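Local coordinates for AGR_C_1268p (PDB 2GHS), which probably binds a divalent metal ion and hydrolyses sugar lactones, as a regucalcin-like beta-propeller of the SMP-30/gluconolactonase family, at residues A[40-45]-A[303-308]; A[96-101]-A[111-116]; A[145-150]-A[164-169]; A[154-159]-A[178-183]; A[266-271]-A[310-315]. All coordinates share one frame; numbering follows the deposited sequence.

Interaction 1: A[40-45]-A[303-308]; sequences GRVLDE and NPQHGL
Glu-45 and Leu-308 bring the two backbones closest, their CA atoms 5.7 Å apart, where the end of strand 41-44 passes the loop that leads into strand 309-311. That loop is built from two overlapping turns, a type I turn from Asn-303 to His-306 and a type II turn from Gln-305 to Leu-308; Asn-303 OD1 takes the backbone N of Gln-305 in an Asx turn. Leu-308 carries most of the contact. Its CG lies 3.8 Å from the carbonyl O of Asp-44, its CD1 meets the carbonyl O of Glu-45, and its CD2 touches both CG1 of Val-42 (4.0 Å) and OE1 of Glu-45 (3.6 Å). The carboxylate of Glu-45 comes back to this methyl because its chain folds at chi2 (-82°), although its CB starts out away from the loop. The other methyl of Val-42, CG2, sits 3.6 Å from NE2 of Gln-305, whose chain, extended beyond CG, brings its amide to this methyl. A water donates to OE1 of Glu-45 at 2.8 Å and weakly accepts from NE2 of Gln-305. Pro-47 also covers Leu-308, and Lys-83 pairs with Asp-44. Carbons of Leu-308 and Val-42 thus meet each other and several polar groups, while the polar link between the segments is indirect, through water, and one of its two bonds is weak.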
# COMPACT_ATOMS: atom_id res chain seq x y z
N GLY A 40 0.09 -9.40 -18.48
CA GLY A 40 0.51 -10.17 -17.31
C GLY A 40 -0.42 -11.33 -17.01
O GLY A 40 -1.03 -11.95 -17.89
N ARG A 41 -0.52 -11.64 -15.73
CA ARG A 41 -1.33 -12.76 -15.32
C ARG A 41 -2.07 -12.47 -14.04
O ARG A 41 -1.75 -11.49 -13.34
CB ARG A 41 -0.44 -13.97 -15.13
CG ARG A 41 0.57 -13.88 -14.07
CD ARG A 41 1.40 -15.17 -14.15
NE ARG A 41 2.59 -15.12 -13.31
CZ ARG A 41 2.87 -15.95 -12.31
NH1 ARG A 41 2.06 -16.97 -11.99
NH2 ARG A 41 3.99 -15.78 -11.61
N VAL A 42 -3.08 -13.30 -13.79
CA VAL A 42 -3.84 -13.30 -12.55
C VAL A 42 -3.12 -14.15 -11.53
O VAL A 42 -2.94 -15.32 -11.74
CB VAL A 42 -5.29 -13.79 -12.74
CG1 VAL A 42 -6.07 -13.81 -11.43
CG2 VAL A 42 -6.01 -12.93 -13.79
N LEU A 43 -2.76 -13.54 -10.41
CA LEU A 43 -2.13 -14.25 -9.29
C LEU A 43 -3.13 -14.92 -8.38
O LEU A 43 -2.82 -15.98 -7.80
CB LEU A 43 -1.26 -13.32 -8.47
CG LEU A 43 0.00 -12.79 -9.14
CD1 LEU A 43 0.73 -11.84 -8.22
CD2 LEU A 43 0.88 -13.94 -9.56
N ASP A 44 -4.28 -14.31 -8.21
CA ASP A 44 -5.34 -14.86 -7.39
C ASP A 44 -6.67 -14.50 -8.03
O ASP A 44 -6.97 -13.33 -8.23
CB ASP A 44 -5.22 -14.32 -5.94
CG ASP A 44 -6.31 -14.84 -5.00
OD1 ASP A 44 -6.94 -15.88 -5.29
OD2 ASP A 44 -6.56 -14.20 -3.97
N GLU A 45 -7.44 -15.52 -8.33
CA GLU A 45 -8.76 -15.39 -8.94
C GLU A 45 -9.87 -15.00 -7.97
O GLU A 45 -10.97 -14.68 -8.40
CB GLU A 45 -9.12 -16.68 -9.67
CG GLU A 45 -8.13 -17.07 -10.79
CD GLU A 45 -8.34 -16.37 -12.14
OE1 GLU A 45 -9.28 -15.55 -12.25
OE2 GLU A 45 -7.55 -16.65 -13.10
N ASN A 303 -17.33 -6.94 -16.14
CA ASN A 303 -15.90 -7.15 -15.95
C ASN A 303 -15.67 -7.94 -14.66
O ASN A 303 -15.46 -7.36 -13.58
CB ASN A 303 -15.13 -5.81 -15.88
CG ASN A 303 -13.64 -6.02 -15.68
OD1 ASN A 303 -13.17 -7.16 -15.64
ND2 ASN A 303 -12.89 -4.93 -15.57
N PRO A 304 -15.69 -9.27 -14.78
CA PRO A 304 -15.51 -10.11 -13.61
C PRO A 304 -14.11 -10.03 -13.02
O PRO A 304 -13.88 -10.55 -11.94
CB PRO A 304 -15.77 -11.52 -14.16
CG PRO A 304 -16.54 -11.29 -15.41
CD PRO A 304 -15.90 -10.08 -15.98
N GLN A 305 -13.17 -9.38 -13.70
CA GLN A 305 -11.84 -9.25 -13.14
C GLN A 305 -11.68 -8.10 -12.14
O GLN A 305 -10.61 -7.94 -11.56
CB GLN A 305 -10.80 -9.17 -14.24
CG GLN A 305 -10.80 -10.42 -15.12
CD GLN A 305 -9.59 -10.45 -16.01
OE1 GLN A 305 -9.55 -9.76 -17.02
NE2 GLN A 305 -8.60 -11.26 -15.65
N HIS A 306 -12.74 -7.33 -11.90
CA HIS A 306 -12.69 -6.35 -10.82
C HIS A 306 -12.35 -7.07 -9.55
O HIS A 306 -12.98 -8.08 -9.22
CB HIS A 306 -14.04 -5.67 -10.60
CG HIS A 306 -14.41 -4.63 -11.62
ND1 HIS A 306 -13.64 -3.51 -11.85
CD2 HIS A 306 -15.51 -4.50 -12.39
CE1 HIS A 306 -14.25 -2.74 -12.73
NE2 HIS A 306 -15.37 -3.33 -13.10
N GLY A 307 -11.40 -6.54 -8.80
CA GLY A 307 -11.07 -7.08 -7.47
C GLY A 307 -9.99 -8.16 -7.42
O GLY A 307 -9.49 -8.50 -6.34
N LEU A 308 -9.60 -8.65 -8.58
CA LEU A 308 -8.56 -9.67 -8.65
C LEU A 308 -7.18 -9.05 -8.39
O LEU A 308 -7.01 -7.84 -8.38
CB LEU A 308 -8.62 -10.36 -10.03
CG LEU A 308 -9.62 -11.49 -10.20
CD1 LEU A 308 -10.98 -11.14 -9.65
CD2 LEU A 308 -9.69 -12.02 -11.69
O HOH W 1 -9.51 -14.11 -14.59

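Interaction 2: A[96-101]-A[111-116]; sequences AKISDS and LFLRDT
This is a surface contact between two strands that are not neighbours in their sheet: the end of strand 92-99 and the end of strand 110-115 meet beyond strand 102-107, which lies between them. A backbone hydrogen bond runs from N of Thr-116 to O of Ser-101, 3.0 Å long and nearly straight at the hydrogen (168°). The donor stands well above the carbonyl plane of Ser-101, and CA of Asp-115 adds a C-H···O contact to the same oxygen. Two waters bridge the segments: one donates to both O of Ser-101 and OD1 of Asp-115, each at 2.7 Å, while the second donates to O of Asp-100 and touches OG1 of Thr-116 weakly. OD1 of Asp-115 also receives the backbone N of Thr-118. The four-stranded antiparallel sheet to which both strands belong is one blade of the beta-propeller, and the turn after its first strand is shaped by a classic bulge, with Ile-98 and Ser-99 both facing Lys-102, and by an ST turn in which OG of Ser-99 takes N of Ser-101. Thr-116 lays CG2 against the carbonyl group of Ser-101, 3.8 Å from its C, since this methyl points opposite its own carbonyl carbon. Earlier on both strands, CD1 of Ile-98 reaches CD2 of Leu-113 at 3.7 Å, the two chains meeting at about a right angle. Lys-97 NZ bridges Asp-100 OD1 at 2.7 Å and pairs also with Asp-57.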
# COMPACT_ATOMS: atom_id res chain seq x y z
N ALA A 96 4.11 -5.40 8.11
CA ALA A 96 5.56 -5.31 8.07
C ALA A 96 6.13 -6.56 8.70
O ALA A 96 5.62 -7.07 9.70
CB ALA A 96 6.06 -4.10 8.78
N LYS A 97 7.21 -7.05 8.12
CA LYS A 97 7.93 -8.14 8.72
C LYS A 97 8.81 -7.61 9.85
O LYS A 97 9.47 -6.60 9.68
CB LYS A 97 8.81 -8.85 7.67
CG LYS A 97 9.62 -10.05 8.18
CD LYS A 97 10.27 -10.83 7.02
CE LYS A 97 11.01 -11.99 7.51
NZ LYS A 97 11.59 -12.82 6.39
N ILE A 98 8.84 -8.33 10.98
CA ILE A 98 9.79 -8.11 12.07
C ILE A 98 10.92 -9.14 12.03
O ILE A 98 12.14 -8.80 12.18
CB ILE A 98 9.07 -8.10 13.40
CG1 ILE A 98 8.12 -6.93 13.47
CG2 ILE A 98 10.09 -8.03 14.56
CD1 ILE A 98 7.19 -6.95 14.66
N SER A 99 10.54 -10.39 11.84
CA SER A 99 11.48 -11.48 11.83
C SER A 99 10.82 -12.67 11.13
O SER A 99 9.66 -12.59 10.73
CB SER A 99 11.85 -11.89 13.26
OG SER A 99 10.77 -12.61 13.85
N ASP A 100 11.50 -13.79 11.04
CA ASP A 100 10.85 -14.91 10.39
C ASP A 100 9.66 -15.45 11.22
O ASP A 100 8.88 -16.22 10.69
CB ASP A 100 11.84 -16.03 10.08
CG ASP A 100 12.75 -15.70 8.88
OD1 ASP A 100 12.41 -14.84 8.01
OD2 ASP A 100 13.82 -16.34 8.78
N SER A 101 9.54 -15.07 12.49
CA SER A 101 8.43 -15.53 13.33
C SER A 101 7.40 -14.46 13.73
O SER A 101 6.45 -14.79 14.42
CB SER A 101 9.01 -16.17 14.58
OG SER A 101 9.81 -15.26 15.32
N LEU A 111 -2.00 -1.04 16.43
CA LEU A 111 -0.90 -1.78 15.87
C LEU A 111 -0.66 -3.05 16.71
O LEU A 111 -0.56 -2.98 17.93
CB LEU A 111 0.35 -0.94 15.95
CG LEU A 111 0.30 0.31 15.09
CD1 LEU A 111 1.08 1.43 15.73
CD2 LEU A 111 0.84 -0.01 13.73
N PHE A 112 -0.64 -4.20 16.04
CA PHE A 112 -0.59 -5.52 16.69
C PHE A 112 0.58 -6.33 16.15
O PHE A 112 0.92 -6.24 14.94
CB PHE A 112 -1.87 -6.29 16.39
CG PHE A 112 -3.06 -5.80 17.15
CD1 PHE A 112 -3.70 -4.63 16.75
CD2 PHE A 112 -3.51 -6.45 18.30
CE1 PHE A 112 -4.79 -4.16 17.45
CE2 PHE A 112 -4.60 -5.96 19.00
CZ PHE A 112 -5.23 -4.79 18.59
N LEU A 113 1.21 -7.07 17.04
CA LEU A 113 2.19 -8.09 16.65
C LEU A 113 1.44 -9.37 16.28
O LEU A 113 0.46 -9.72 16.94
CB LEU A 113 3.13 -8.39 17.81
CG LEU A 113 3.96 -7.22 18.36
CD1 LEU A 113 5.05 -7.76 19.34
CD2 LEU A 113 4.60 -6.40 17.26
N ARG A 114 1.90 -10.06 15.25
CA ARG A 114 1.30 -11.30 14.82
C ARG A 114 2.40 -12.35 14.82
O ARG A 114 3.44 -12.16 14.17
CB ARG A 114 0.75 -11.19 13.40
CG ARG A 114 0.13 -12.50 12.89
CD ARG A 114 -0.66 -12.28 11.61
NE ARG A 114 -1.22 -13.54 11.19
CZ ARG A 114 -0.59 -14.47 10.49
NH1 ARG A 114 0.61 -14.30 9.97
NH2 ARG A 114 -1.22 -15.59 10.24
N ASP A 115 2.17 -13.43 15.56
CA ASP A 115 3.07 -14.59 15.53
C ASP A 115 2.74 -15.40 14.29
O ASP A 115 1.60 -15.82 14.11
CB ASP A 115 2.86 -15.41 16.77
CG ASP A 115 3.84 -16.55 16.88
OD1 ASP A 115 3.68 -17.55 16.15
OD2 ASP A 115 4.79 -16.43 17.69
N THR A 116 3.72 -15.61 13.40
CA THR A 116 3.37 -16.20 12.12
C THR A 116 3.07 -17.69 12.21
O THR A 116 2.32 -18.24 11.41
CB THR A 116 4.45 -15.92 11.09
OG1 THR A 116 5.63 -16.57 11.51
CG2 THR A 116 4.76 -14.43 11.01
O HOH W 2 7.29 -15.76 8.71
O HOH W 3 6.07 -17.45 14.95

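Interaction 3: A[145-150]-A[164-169]; sequences GALWIG and YHVAKG
His-165 and Trp-148 form the non-hydrogen-bonded pair at the middle of an antiparallel ladder, flanked by the hydrogen-bonded pairs Leu-147 with Val-166 and Ile-149 with Tyr-164. From CB of His-165, a chi1 of 174° sets CG opposite the backbone N, which brings the ring beside Ala-146 and Trp-148. CD2 then meets NE1 of Trp-148 at 3.9 Å, the indole nitrogen lying at the edge of the imidazole near its plane. The two rings meet by their borders, planes inclined at 62°, with no stacking. Farther round, CE1 lies 3.9 Å from CB of Ala-146, and NE2 at the tip comes within 3.4 Å of the same methyl. This nitrogen is hydrogen-bonded to the carbonyl of Thr-212, as NE1 of Trp-148 is to that of Gly-213, so both rings are bonded to the loop containing these two residues. On the face carrying Ile-149, its CG2 touches both CG2 of Val-166 (4.0 Å) and CB of Tyr-164, while OH of Tyr-164 bonds Glu-128, a ligand of the potassium ion. Four backbone hydrogen bonds tie the strands; that from N of Tyr-164 to O of Ile-149, 2.8 Å long, is straight at the hydrogen (179°). The pattern is that of neighbouring antiparallel strands in a beta-hairpin, here 147-153 with 161-167 inside a propeller blade.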
# COMPACT_ATOMS: atom_id res chain seq x y z
N GLY A 145 13.56 1.43 9.74
CA GLY A 145 12.83 0.52 10.60
C GLY A 145 11.59 1.11 11.20
O GLY A 145 10.93 0.46 12.02
N ALA A 146 11.28 2.35 10.83
CA ALA A 146 10.04 3.02 11.23
C ALA A 146 8.98 2.89 10.15
O ALA A 146 9.27 2.85 8.93
CB ALA A 146 10.31 4.48 11.47
N LEU A 147 7.73 2.77 10.61
CA LEU A 147 6.56 2.65 9.73
C LEU A 147 5.97 4.05 9.54
O LEU A 147 5.87 4.79 10.51
CB LEU A 147 5.51 1.75 10.42
CG LEU A 147 4.13 1.63 9.74
CD1 LEU A 147 4.25 0.84 8.43
CD2 LEU A 147 3.08 0.94 10.70
N TRP A 148 5.51 4.36 8.33
CA TRP A 148 4.57 5.44 8.11
C TRP A 148 3.21 4.77 7.87
O TRP A 148 3.07 3.87 7.02
CB TRP A 148 4.94 6.29 6.91
CG TRP A 148 6.02 7.31 7.09
CD1 TRP A 148 7.12 7.23 7.92
CD2 TRP A 148 6.17 8.51 6.36
NE1 TRP A 148 7.91 8.34 7.76
CE2 TRP A 148 7.35 9.13 6.80
CE3 TRP A 148 5.41 9.14 5.36
CZ2 TRP A 148 7.79 10.35 6.29
CZ3 TRP A 148 5.86 10.34 4.86
CH2 TRP A 148 7.03 10.93 5.34
N ILE A 149 2.18 5.25 8.55
CA ILE A 149 0.87 4.71 8.42
C ILE A 149 -0.19 5.81 8.41
O ILE A 149 -0.16 6.71 9.25
CB ILE A 149 0.61 3.67 9.55
CG1 ILE A 149 -0.80 3.05 9.44
CG2 ILE A 149 0.78 4.27 10.92
CD1 ILE A 149 -0.98 2.17 8.23
N GLY A 150 -1.09 5.72 7.44
CA GLY A 150 -2.22 6.60 7.29
C GLY A 150 -3.49 6.12 7.96
O GLY A 150 -3.76 4.90 8.05
N TYR A 164 0.98 8.99 10.46
CA TYR A 164 1.83 8.78 11.64
C TYR A 164 3.11 8.03 11.33
O TYR A 164 3.16 7.22 10.42
CB TYR A 164 1.09 7.95 12.69
CG TYR A 164 -0.23 8.56 13.18
CD1 TYR A 164 -1.40 8.34 12.50
CD2 TYR A 164 -0.28 9.34 14.32
CE1 TYR A 164 -2.60 8.86 12.94
CE2 TYR A 164 -1.47 9.87 14.76
CZ TYR A 164 -2.63 9.61 14.07
OH TYR A 164 -3.83 10.16 14.53
N HIS A 165 4.12 8.29 12.18
CA HIS A 165 5.40 7.60 12.20
C HIS A 165 5.41 6.74 13.42
O HIS A 165 5.04 7.22 14.51
CB HIS A 165 6.46 8.70 12.29
CG HIS A 165 7.87 8.24 12.46
ND1 HIS A 165 8.42 7.95 13.69
CD2 HIS A 165 8.89 8.18 11.57
CE1 HIS A 165 9.71 7.68 13.54
NE2 HIS A 165 10.02 7.81 12.26
N VAL A 166 5.80 5.48 13.25
CA VAL A 166 5.86 4.52 14.37
C VAL A 166 7.27 3.92 14.41
O VAL A 166 7.73 3.32 13.45
CB VAL A 166 4.84 3.42 14.21
CG1 VAL A 166 4.80 2.62 15.50
CG2 VAL A 166 3.44 3.99 13.88
N ALA A 167 7.96 4.12 15.53
CA ALA A 167 9.28 3.53 15.71
C ALA A 167 9.39 3.00 17.12
O ALA A 167 9.17 3.74 18.09
CB ALA A 167 10.31 4.53 15.47
N LYS A 168 9.65 1.70 17.23
CA LYS A 168 9.83 1.04 18.51
C LYS A 168 8.62 1.30 19.39
O LYS A 168 8.76 1.57 20.60
CB LYS A 168 11.13 1.47 19.21
CG LYS A 168 12.34 1.26 18.35
CD LYS A 168 13.63 1.55 19.08
CE LYS A 168 14.82 1.00 18.31
NZ LYS A 168 15.03 1.69 16.98
N GLY A 169 7.46 1.29 18.77
CA GLY A 169 6.18 1.40 19.47
C GLY A 169 5.75 2.81 19.83
O GLY A 169 4.69 2.98 20.43
O HOH W 4 11.09 0.89 14.69

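Interaction 4: A[154-159]-A[178-183]; sequences RKAETG and ISIPNS. With EDO (1,2-ethanediol), chain D.
One direct hydrogen bond joins loop 154-159 to segment 178-183: N of Gly-159 donates to OG of Ser-179 at 2.9 Å, with an angle of 163° at the hydrogen. The hydroxyl is brought to it by a chi1 of -61°, which sets OG beside the backbone N of Ser-179 and opposite its carbonyl carbon. CA of Thr-158 lies 3.3 Å from this oxygen and CG2 of the same threonine 3.8 Å, so Thr-158 and Gly-159 both lie against the hydroxyl. A water makes the second polar link, donating to O of Glu-157 at 2.7 Å and to O of Ser-179 at 2.6 Å. Within the loop, OE1 of Glu-157 takes N of Lys-155 from above the carboxylate plane. Apolar contact is limited to CB of Ala-156, which packs on CG1 of Ile-180 at 3.9 Å and touches its CD1 as well. Ligand contact lies farther along the strand: ND2 of Asn-182, a predicted metal ligand, donates to O2 of 1,2-ethanediol at 3.0 Å. This diol, probably from the crystallisation liquor, is also hydrogen-bonded to Glu-52, Arg-135 and Asn-137, residues of the predicted metal and substrate sites. Ile-180 CG2 lies near its C1. The loop is therefore held beside the strand that carries Asn-182 by one methyl contact and by polar links that engage Gly-159 N, Glu-157 O, and both OG and O of Ser-179.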
# COMPACT_ATOMS: atom_id res chain seq x y z
N ARG A 154 -13.95 6.57 8.28
CA ARG A 154 -14.44 5.41 7.55
C ARG A 154 -15.26 5.81 6.30
O ARG A 154 -15.32 5.03 5.37
CB ARG A 154 -15.27 4.51 8.46
CG ARG A 154 -14.45 3.82 9.53
CD ARG A 154 -15.30 3.09 10.53
NE ARG A 154 -14.50 2.53 11.63
CZ ARG A 154 -13.80 1.40 11.54
NH1 ARG A 154 -13.82 0.67 10.45
NH2 ARG A 154 -13.12 0.97 12.56
N LYS A 155 -15.86 7.00 6.30
CA LYS A 155 -16.62 7.52 5.15
C LYS A 155 -15.81 8.55 4.37
O LYS A 155 -16.36 9.31 3.59
CB LYS A 155 -17.98 8.10 5.60
CG LYS A 155 -18.85 7.19 6.44
CD LYS A 155 -20.05 7.94 7.02
CE LYS A 155 -21.02 7.05 7.83
NZ LYS A 155 -22.11 7.88 8.44
N ALA A 156 -14.50 8.54 4.56
CA ALA A 156 -13.61 9.57 4.02
C ALA A 156 -14.00 11.01 4.36
O ALA A 156 -13.80 11.94 3.55
CB ALA A 156 -13.48 9.39 2.52
N GLU A 157 -14.51 11.22 5.56
CA GLU A 157 -14.86 12.53 6.04
C GLU A 157 -13.71 13.51 5.80
O GLU A 157 -12.55 13.21 6.06
CB GLU A 157 -15.19 12.44 7.53
CG GLU A 157 -16.52 11.71 7.83
CD GLU A 157 -16.37 10.21 8.12
OE1 GLU A 157 -15.42 9.56 7.63
OE2 GLU A 157 -17.25 9.66 8.85
N THR A 158 -14.02 14.69 5.30
CA THR A 158 -12.99 15.62 4.88
C THR A 158 -12.03 15.93 6.02
O THR A 158 -12.44 16.39 7.08
CB THR A 158 -13.57 16.91 4.33
OG1 THR A 158 -14.42 16.59 3.23
CG2 THR A 158 -12.46 17.79 3.83
N GLY A 159 -10.74 15.70 5.79
CA GLY A 159 -9.73 16.06 6.77
C GLY A 159 -9.64 15.25 8.05
O GLY A 159 -8.91 15.63 8.97
N ILE A 178 -5.89 15.12 6.41
CA ILE A 178 -5.87 14.37 5.15
C ILE A 178 -7.14 13.53 5.06
O ILE A 178 -7.47 12.78 5.99
CB ILE A 178 -4.63 13.44 5.07
CG1 ILE A 178 -3.35 14.26 5.02
CG2 ILE A 178 -4.71 12.45 3.84
CD1 ILE A 178 -2.10 13.46 5.35
N SER A 179 -7.84 13.59 3.93
CA SER A 179 -9.08 12.82 3.81
C SER A 179 -8.83 11.33 3.53
O SER A 179 -9.48 10.48 4.14
CB SER A 179 -9.97 13.43 2.73
OG SER A 179 -10.34 14.78 3.05
N ILE A 180 -7.94 11.04 2.58
CA ILE A 180 -7.58 9.67 2.21
C ILE A 180 -6.08 9.62 2.00
O ILE A 180 -5.58 9.95 0.90
CB ILE A 180 -8.30 9.14 0.96
CG1 ILE A 180 -9.84 9.29 1.09
CG2 ILE A 180 -7.89 7.68 0.68
CD1 ILE A 180 -10.54 9.12 -0.22
N PRO A 181 -5.35 9.21 3.03
CA PRO A 181 -3.89 9.12 2.85
C PRO A 181 -3.50 7.98 1.95
O PRO A 181 -4.10 6.91 1.99
CB PRO A 181 -3.35 8.93 4.27
CG PRO A 181 -4.46 8.35 5.01
CD PRO A 181 -5.74 8.78 4.40
N ASN A 182 -2.54 8.22 1.07
CA ASN A 182 -2.13 7.19 0.12
C ASN A 182 -0.77 7.49 -0.45
O ASN A 182 -0.10 8.45 -0.03
CB ASN A 182 -3.22 7.08 -0.97
CG ASN A 182 -3.96 5.76 -0.96
OD1 ASN A 182 -3.34 4.69 -0.83
ND2 ASN A 182 -5.30 5.81 -1.23
N SER A 183 -0.35 6.66 -1.40
CA SER A 183 0.94 6.80 -2.10
C SER A 183 2.14 6.94 -1.25
O SER A 183 3.12 7.57 -1.66
CB SER A 183 0.86 7.96 -3.10
OG SER A 183 1.98 8.00 -3.99
C1 EDO D . -9.22 3.73 0.26
O1 EDO D . -9.12 2.56 1.07
C2 EDO D . -8.24 3.54 -0.91
O2 EDO D . -6.88 3.42 -0.44
O HOH W 5 -10.95 11.04 6.24

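Interaction 5: A[266-271]-A[310-315]; sequences YEVPGK and FELGIE
Pro-269 lies over one face of the Phe-310 ring: its CD sits 3.8 Å from the ring centroid, 14° off the normal, in a CH-pi contact displaced toward the rim. CG and CB of the proline also touch CE1, and CB touches CZ. The next residue also meets the ring, N of Gly-270 lying oblique to it, 3.5 Å from CZ of Phe-310. Val-268 touches with CG1, on CD2 of Leu-312 at 3.5 Å, tighter than usual for two carbons, and with CB, at CD2 of Phe-310. CD1 of Leu-312 meets Tyr-266, 3.8 Å from its CB and close to its CG, the chains meeting at about a right angle. At the end of the row, CD1 of Ile-314 meets CE2 of the tyrosine ring at 3.5 Å, coming obliquely to it. A chi1 of 60° puts CG1 of this isoleucine between its own N and carbonyl carbon and brings it to the ring as well. The tyrosine ring also stacks on Phe-36 and Trp-244, and its hydroxyl bonds Arg-255; Val-42 lies against Phe-310. The segments run nearly opposite ways (169°) and belong to different sheets; the contact joins two propeller blades by van der Waals and CH-pi packing of largely apolar groups.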
# COMPACT_ATOMS: atom_id res chain seq x y z
N TYR A 266 0.56 1.50 -17.18
CA TYR A 266 0.52 0.05 -17.36
C TYR A 266 -0.88 -0.36 -16.98
O TYR A 266 -1.31 -0.21 -15.81
CB TYR A 266 1.55 -0.63 -16.44
CG TYR A 266 2.98 -0.24 -16.74
CD1 TYR A 266 3.53 0.90 -16.17
CD2 TYR A 266 3.73 -0.94 -17.68
CE1 TYR A 266 4.80 1.30 -16.47
CE2 TYR A 266 5.05 -0.53 -17.96
CZ TYR A 266 5.56 0.60 -17.36
OH TYR A 266 6.87 1.01 -17.67
N GLU A 267 -1.62 -0.82 -17.98
CA GLU A 267 -3.01 -1.20 -17.82
C GLU A 267 -3.13 -2.53 -17.04
O GLU A 267 -2.29 -3.43 -17.17
CB GLU A 267 -3.74 -1.26 -19.16
CG GLU A 267 -3.79 0.09 -19.90
CD GLU A 267 -4.54 0.04 -21.22
OE1 GLU A 267 -4.77 -1.06 -21.77
OE2 GLU A 267 -4.92 1.14 -21.73
N VAL A 268 -4.18 -2.63 -16.22
CA VAL A 268 -4.59 -3.87 -15.51
C VAL A 268 -6.11 -4.00 -15.61
O VAL A 268 -6.82 -3.00 -15.75
CB VAL A 268 -4.17 -3.91 -14.04
CG1 VAL A 268 -2.64 -3.83 -13.92
CG2 VAL A 268 -4.74 -2.81 -13.28
N PRO A 269 -6.60 -5.24 -15.60
CA PRO A 269 -8.02 -5.48 -15.84
C PRO A 269 -8.96 -4.96 -14.77
O PRO A 269 -10.08 -4.57 -15.11
CB PRO A 269 -8.12 -7.01 -15.95
CG PRO A 269 -6.79 -7.44 -16.32
CD PRO A 269 -5.85 -6.50 -15.58
N GLY A 270 -8.54 -4.94 -13.51
CA GLY A 270 -9.41 -4.38 -12.45
C GLY A 270 -9.28 -2.87 -12.41
O GLY A 270 -8.18 -2.36 -12.14
N LYS A 271 -10.40 -2.17 -12.63
CA LYS A 271 -10.38 -0.72 -12.82
C LYS A 271 -10.15 0.03 -11.53
O LYS A 271 -9.55 1.09 -11.54
CB LYS A 271 -11.66 -0.23 -13.52
CG LYS A 271 -11.85 -0.80 -14.94
CD LYS A 271 -10.68 -0.45 -15.90
CE LYS A 271 -10.06 -1.70 -16.56
N PHE A 310 -3.25 -9.12 -9.62
CA PHE A 310 -2.53 -9.34 -10.87
C PHE A 310 -1.01 -9.24 -10.73
O PHE A 310 -0.51 -8.73 -9.75
CB PHE A 310 -2.95 -8.30 -11.90
CG PHE A 310 -4.44 -8.16 -12.05
CD1 PHE A 310 -5.17 -9.04 -12.86
CD2 PHE A 310 -5.14 -7.15 -11.37
CE1 PHE A 310 -6.58 -8.94 -12.94
CE2 PHE A 310 -6.54 -7.04 -11.49
CZ PHE A 310 -7.25 -7.94 -12.23
N GLU A 311 -0.30 -9.72 -11.72
CA GLU A 311 1.12 -9.41 -11.92
C GLU A 311 1.28 -8.82 -13.31
O GLU A 311 0.78 -9.37 -14.30
CB GLU A 311 1.93 -10.70 -11.81
CG GLU A 311 3.42 -10.57 -11.86
CD GLU A 311 4.05 -11.94 -11.92
OE1 GLU A 311 4.18 -12.59 -10.88
OE2 GLU A 311 4.39 -12.42 -13.02
N LEU A 312 2.04 -7.74 -13.44
CA LEU A 312 2.26 -7.15 -14.76
C LEU A 312 3.19 -8.04 -15.60
O LEU A 312 3.94 -8.86 -15.04
CB LEU A 312 2.91 -5.77 -14.61
CG LEU A 312 2.11 -4.65 -13.93
CD1 LEU A 312 2.82 -3.31 -14.11
CD2 LEU A 312 0.72 -4.57 -14.52
N GLY A 313 3.18 -7.86 -16.92
CA GLY A 313 4.04 -8.62 -17.80
C GLY A 313 5.46 -8.10 -17.90
O GLY A 313 6.33 -8.76 -18.47
N ILE A 314 5.70 -6.92 -17.35
CA ILE A 314 6.99 -6.22 -17.50
C ILE A 314 7.88 -6.38 -16.29
O ILE A 314 7.46 -6.64 -15.16
CB ILE A 314 6.80 -4.71 -17.80
CG1 ILE A 314 6.02 -4.04 -16.65
CG2 ILE A 314 6.11 -4.50 -19.15
CD1 ILE A 314 6.74 -2.94 -16.05
N GLU A 315 9.17 -6.21 -16.53
CA GLU A 315 10.13 -6.24 -15.46
C GLU A 315 10.17 -4.91 -14.73
O GLU A 315 10.04 -3.84 -15.36
CB GLU A 315 11.52 -6.55 -15.99
CG GLU A 315 12.47 -6.95 -14.86
CD GLU A 315 13.88 -6.39 -14.97
OE1 GLU A 315 14.09 -5.28 -15.56
OE2 GLU A 315 14.79 -7.11 -14.49

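Interactions 1 and 5 form one region, centres 10 Å apart: Asn-303 ND2 reaches Pro-269 O at 2.9 Å, probably as a hydrogen bond, Arg-41 makes a salt bridge with Glu-311, and strands 41-44 and 309-311 are sheet neighbours. On the opposite side of the chain's centre from both lies interaction 3, which touches interaction 2 where Leu-111 packs on Leu-147 and Val-166, and interaction 4 where Gly-150 meets Pro-181. Interaction 4 carries the predicted metal ligand Asn-182; the side chain of its Ile-180 is about 6 Å from that of Asp-233, the predicted proton donor/acceptor, and the Val-268 side chain of interaction 5 about 11 Å. Interactions 1 and 2 lie away from these sites.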